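Ribonucleoside-diphosphate reductase (Pseudomonas aeruginosa, PDB 5IM3) probably catalyses the reduction of ribonucleoside diphosphates to the deoxyribonucleotides needed for DNA synthesis, under allosteric control by nucleotides such as dATP. Local coordinates at residues R306-K311 against E317-F322. Numbering follows the deposited sequence.
Sequences RYFIHK and ELPQIF
Glu-317 reaches back across the turn with its carboxylate to take the backbone N-H of Ile-309. Its CG stands anti to the backbone N and the chain beyond is extended, which carries OE1 to 2.7 Å from Ile-309 N. The bond is nearly straight, 165° at the hydrogen, and the donor comes to the anti side of OE1, 29° out of the carboxylate plane. Ile-309 lays CG1 against the same oxygen, while OE2 is salt-bridged to NE of Arg-325 on helix 319-330. With one oxygen on the Ile-309 N-H and the other on a guanidinium, the carboxylate is held through both of its oxygens, and the nearby positive charge would be expected to favour its ionised form. The backbone O of Glu-317 lies over one face of the Phe-308 ring, 3.3 Å above the plane and displaced toward the rim.

Residues 306-311 run from the end of helix 297-307 into the first strand of a small antiparallel hairpin (310-311 with 314-315), and 317-322 follow it into helix 319-330, all within the all-alpha domain of the reductase large chain. Leu-318 is the N-cap residue of the second helix, and its O accepts the first-turn bond from Phe-322 N. Its side chain packs on Ala-235 and Leu-236 of helix 219-239. Pro-319, in the first turn, meets the far end of the Phe-308 ring: CZ of Phe-308 is 3.7 Å from Pro-319 CG. One turn on, Phe-322 receives the edge of Phe-308 on its ring face in an offset edge-to-face pair, centroids 5.5 Å apart and planes at 61°. Phe-308 CE1 also packs 3.5 Å from Phe-322 CB. Phe-322 CE1 lies 4.0 Å from Tyr-307 CB, whereas the Tyr-307 hydroxyl is hydrogen-bonded with OG1 of Thr-357.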
ATOM      1  N   ARG A 306      39.246  -2.372  29.490  1.00 68.22           N
ATOM      2  CA  ARG A 306      38.600  -1.193  30.057  1.00 69.46           C
ATOM      3  C   ARG A 306      38.695  -1.057  31.570  1.00 68.08           C
ATOM      4  O   ARG A 306      38.507   0.060  32.065  1.00 68.21           O
ATOM      5  CB  ARG A 306      37.115  -1.162  29.660  1.00 71.67           C
ATOM      6  CG  ARG A 306      36.894  -0.947  28.167  1.00 75.36           C
ATOM      7  CD  ARG A 306      35.418  -0.831  27.811  1.00 78.36           C
ATOM      8  NE  ARG A 306      34.685  -2.073  28.052  1.00 81.09           N
ATOM      9  CZ  ARG A 306      33.455  -2.316  27.607  1.00 82.96           C
ATOM     10  NH1 ARG A 306      32.809  -1.406  26.886  1.00 83.89           N
ATOM     11  NH2 ARG A 306      32.867  -3.474  27.877  1.00 82.91           N
ATOM     12  N   TYR A 307      38.980  -2.120  32.322  1.00 60.90           N
ATOM     13  CA  TYR A 307      38.923  -2.042  33.778  1.00 59.62           C
ATOM     14  C   TYR A 307      40.276  -2.120  34.471  1.00 60.29           C
ATOM     15  O   TYR A 307      40.443  -1.500  35.524  1.00 58.23           O
ATOM     16  CB  TYR A 307      38.010  -3.144  34.327  1.00 61.10           C
ATOM     17  CG  TYR A 307      36.543  -2.855  34.097  1.00 59.58           C
ATOM     18  CD1 TYR A 307      35.790  -2.186  35.052  1.00 60.60           C
ATOM     19  CD2 TYR A 307      35.917  -3.228  32.914  1.00 60.37           C
ATOM     20  CE1 TYR A 307      34.452  -1.908  34.844  1.00 59.17           C
ATOM     21  CE2 TYR A 307      34.577  -2.954  32.696  1.00 59.27           C
ATOM     22  CZ  TYR A 307      33.853  -2.293  33.665  1.00 59.88           C
ATOM     23  OH  TYR A 307      32.521  -2.013  33.463  1.00 61.42           O
ATOM     24  N   PHE A 308      41.246  -2.849  33.924  1.00 58.15           N
ATOM     25  CA  PHE A 308      42.545  -2.953  34.578  1.00 55.74           C
ATOM     26  C   PHE A 308      43.276  -1.617  34.546  1.00 56.19           C
ATOM     27  O   PHE A 308      43.300  -0.925  33.524  1.00 56.45           O
ATOM     28  CB  PHE A 308      43.403  -4.029  33.903  1.00 56.51           C
ATOM     29  CG  PHE A 308      42.936  -5.441  34.154  1.00 53.94           C
ATOM     30  CD1 PHE A 308      42.046  -5.731  35.177  1.00 52.87           C
ATOM     31  CD2 PHE A 308      43.402  -6.483  33.368  1.00 54.41           C
ATOM     32  CE1 PHE A 308      41.627  -7.023  35.404  1.00 53.51           C
ATOM     33  CE2 PHE A 308      42.986  -7.782  33.590  1.00 55.58           C
ATOM     34  CZ  PHE A 308      42.097  -8.052  34.609  1.00 55.14           C
ATOM     35  N   ILE A 309      43.880  -1.258  35.682  1.00 57.94           N
ATOM     36  CA  ILE A 309      44.644  -0.020  35.770  1.00 59.69           C
ATOM     37  C   ILE A 309      45.881  -0.120  34.886  1.00 60.27           C
ATOM     38  O   ILE A 309      46.487  -1.189  34.737  1.00 60.88           O
ATOM     39  CB  ILE A 309      45.025   0.280  37.232  1.00 62.23           C
ATOM     40  CG1 ILE A 309      43.770   0.463  38.097  1.00 60.70           C
ATOM     41  CG2 ILE A 309      45.915   1.520  37.319  1.00 62.13           C
ATOM     42  CD1 ILE A 309      42.927   1.645  37.726  1.00 60.75           C
ATOM     43  N   HIS A 310      46.274   1.012  34.306  1.00 58.04           N
ATOM     44  CA  HIS A 310      47.332   1.037  33.308  1.00 61.93           C
ATOM     45  C   HIS A 310      48.052   2.376  33.350  1.00 64.21           C
ATOM     46  O   HIS A 310      47.544   3.362  33.888  1.00 63.29           O
ATOM     47  CB  HIS A 310      46.765   0.795  31.906  1.00 62.98           C
ATOM     48  CG  HIS A 310      45.618   1.696  31.566  1.00 63.15           C
ATOM     49  ND1 HIS A 310      45.790   2.938  30.992  1.00 63.61           N
ATOM     50  CD2 HIS A 310      44.284   1.544  31.742  1.00 61.16           C
ATOM     51  CE1 HIS A 310      44.610   3.506  30.818  1.00 63.12           C
ATOM     52  NE2 HIS A 310      43.681   2.682  31.266  1.00 61.46           N
ATOM     53  N   LYS A 311      49.247   2.397  32.766  1.00 75.35           N
ATOM     54  CA  LYS A 311      49.995   3.633  32.580  1.00 78.98           C
ATOM     55  C   LYS A 311      50.800   3.533  31.296  1.00 81.55           C
ATOM     56  O   LYS A 311      51.422   2.502  31.023  1.00 82.01           O
ATOM     57  CB  LYS A 311      50.936   3.924  33.754  1.00 81.14           C
ATOM     58  CG  LYS A 311      51.707   5.223  33.571  1.00 83.81           C
ATOM     59  CD  LYS A 311      52.508   5.597  34.798  1.00 85.23           C
ATOM     60  CE  LYS A 311      53.050   7.015  34.682  1.00 88.14           C
ATOM     61  NZ  LYS A 311      51.965   8.039  34.652  1.00 87.72           N
ATOM     62  N   GLU A 317      47.954  -4.168  36.199  1.00 62.06           N
ATOM     63  CA  GLU A 317      47.055  -4.727  37.204  1.00 61.41           C
ATOM     64  C   GLU A 317      46.587  -6.097  36.725  1.00 60.35           C
ATOM     65  O   GLU A 317      45.877  -6.196  35.718  1.00 57.73           O
ATOM     66  CB  GLU A 317      45.868  -3.799  37.454  1.00 60.00           C
ATOM     67  CG  GLU A 317      44.964  -4.242  38.593  1.00 61.54           C
ATOM     68  CD  GLU A 317      43.871  -3.235  38.896  1.00 62.40           C
ATOM     69  OE1 GLU A 317      43.307  -2.655  37.942  1.00 62.34           O
ATOM     70  OE2 GLU A 317      43.580  -3.019  40.093  1.00 60.53           O
ATOM     71  N   LEU A 318      46.980  -7.146  37.448  1.00 59.20           N
ATOM     72  CA  LEU A 318      46.592  -8.506  37.103  1.00 59.56           C
ATOM     73  C   LEU A 318      45.209  -8.837  37.657  1.00 57.98           C
ATOM     74  O   LEU A 318      44.740  -8.200  38.604  1.00 61.37           O
ATOM     75  CB  LEU A 318      47.628  -9.496  37.631  1.00 60.78           C
ATOM     76  CG  LEU A 318      48.917  -9.565  36.806  1.00 61.58           C
ATOM     77  CD1 LEU A 318      50.014 -10.314  37.541  1.00 61.51           C
ATOM     78  CD2 LEU A 318      48.644 -10.217  35.455  1.00 61.63           C
ATOM     79  N   PRO A 319      44.535  -9.844  37.091  1.00 54.52           N
ATOM     80  CA  PRO A 319      43.110 -10.035  37.424  1.00 53.74           C
ATOM     81  C   PRO A 319      42.832 -10.217  38.909  1.00 53.81           C
ATOM     82  O   PRO A 319      41.919  -9.576  39.441  1.00 52.38           O
ATOM     83  CB  PRO A 319      42.734 -11.282  36.609  1.00 55.91           C
ATOM     84  CG  PRO A 319      43.703 -11.309  35.485  1.00 57.77           C
ATOM     85  CD  PRO A 319      44.991 -10.798  36.065  1.00 56.65           C
ATOM     86  N   GLN A 320      43.576 -11.086  39.595  1.00 55.64           N
ATOM     87  CA  GLN A 320      43.309 -11.297  41.015  1.00 56.76           C
ATOM     88  C   GLN A 320      43.670 -10.072  41.842  1.00 55.23           C
ATOM     89  O   GLN A 320      43.065  -9.836  42.893  1.00 54.57           O
ATOM     90  CB  GLN A 320      44.067 -12.523  41.526  1.00 55.86           C
ATOM     91  CG  GLN A 320      43.686 -13.818  40.830  1.00 57.33           C
ATOM     92  CD  GLN A 320      42.185 -14.067  40.839  1.00 58.12           C
ATOM     93  OE1 GLN A 320      41.565 -14.150  41.898  1.00 57.54           O
ATOM     94  NE2 GLN A 320      41.593 -14.169  39.653  1.00 57.18           N
ATOM     95  N   ILE A 321      44.650  -9.287  41.391  1.00 55.25           N
ATOM     96  CA  ILE A 321      44.964  -8.040  42.076  1.00 54.90           C
ATOM     97  C   ILE A 321      43.886  -7.002  41.796  1.00 53.07           C
ATOM     98  O   ILE A 321      43.579  -6.169  42.656  1.00 52.24           O
ATOM     99  CB  ILE A 321      46.370  -7.559  41.661  1.00 57.27           C
ATOM    100  CG1 ILE A 321      47.433  -8.394  42.391  1.00 59.00           C
ATOM    101  CG2 ILE A 321      46.554  -6.067  41.944  1.00 55.65           C
ATOM    102  CD1 ILE A 321      48.866  -8.098  41.980  1.00 59.91           C
ATOM    103  N   PHE A 322      43.290  -7.037  40.603  1.00 49.80           N
ATOM    104  CA  PHE A 322      42.139  -6.186  40.323  1.00 50.90           C
ATOM    105  C   PHE A 322      41.016  -6.447  41.319  1.00 49.84           C
ATOM    106  O   PHE A 322      40.494  -5.516  41.942  1.00 49.20           O
ATOM    107  CB  PHE A 322      41.656  -6.412  38.888  1.00 52.41           C
ATOM    108  CG  PHE A 322      40.282  -5.863  38.613  1.00 49.47           C
ATOM    109  CD1 PHE A 322      40.084  -4.503  38.434  1.00 49.67           C
ATOM    110  CD2 PHE A 322      39.191  -6.711  38.530  1.00 50.15           C
ATOM    111  CE1 PHE A 322      38.818  -4.000  38.177  1.00 48.87           C
ATOM    112  CE2 PHE A 322      37.924  -6.216  38.273  1.00 47.99           C
ATOM    113  CZ  PHE A 322      37.738  -4.859  38.095  1.00 48.16           C
TER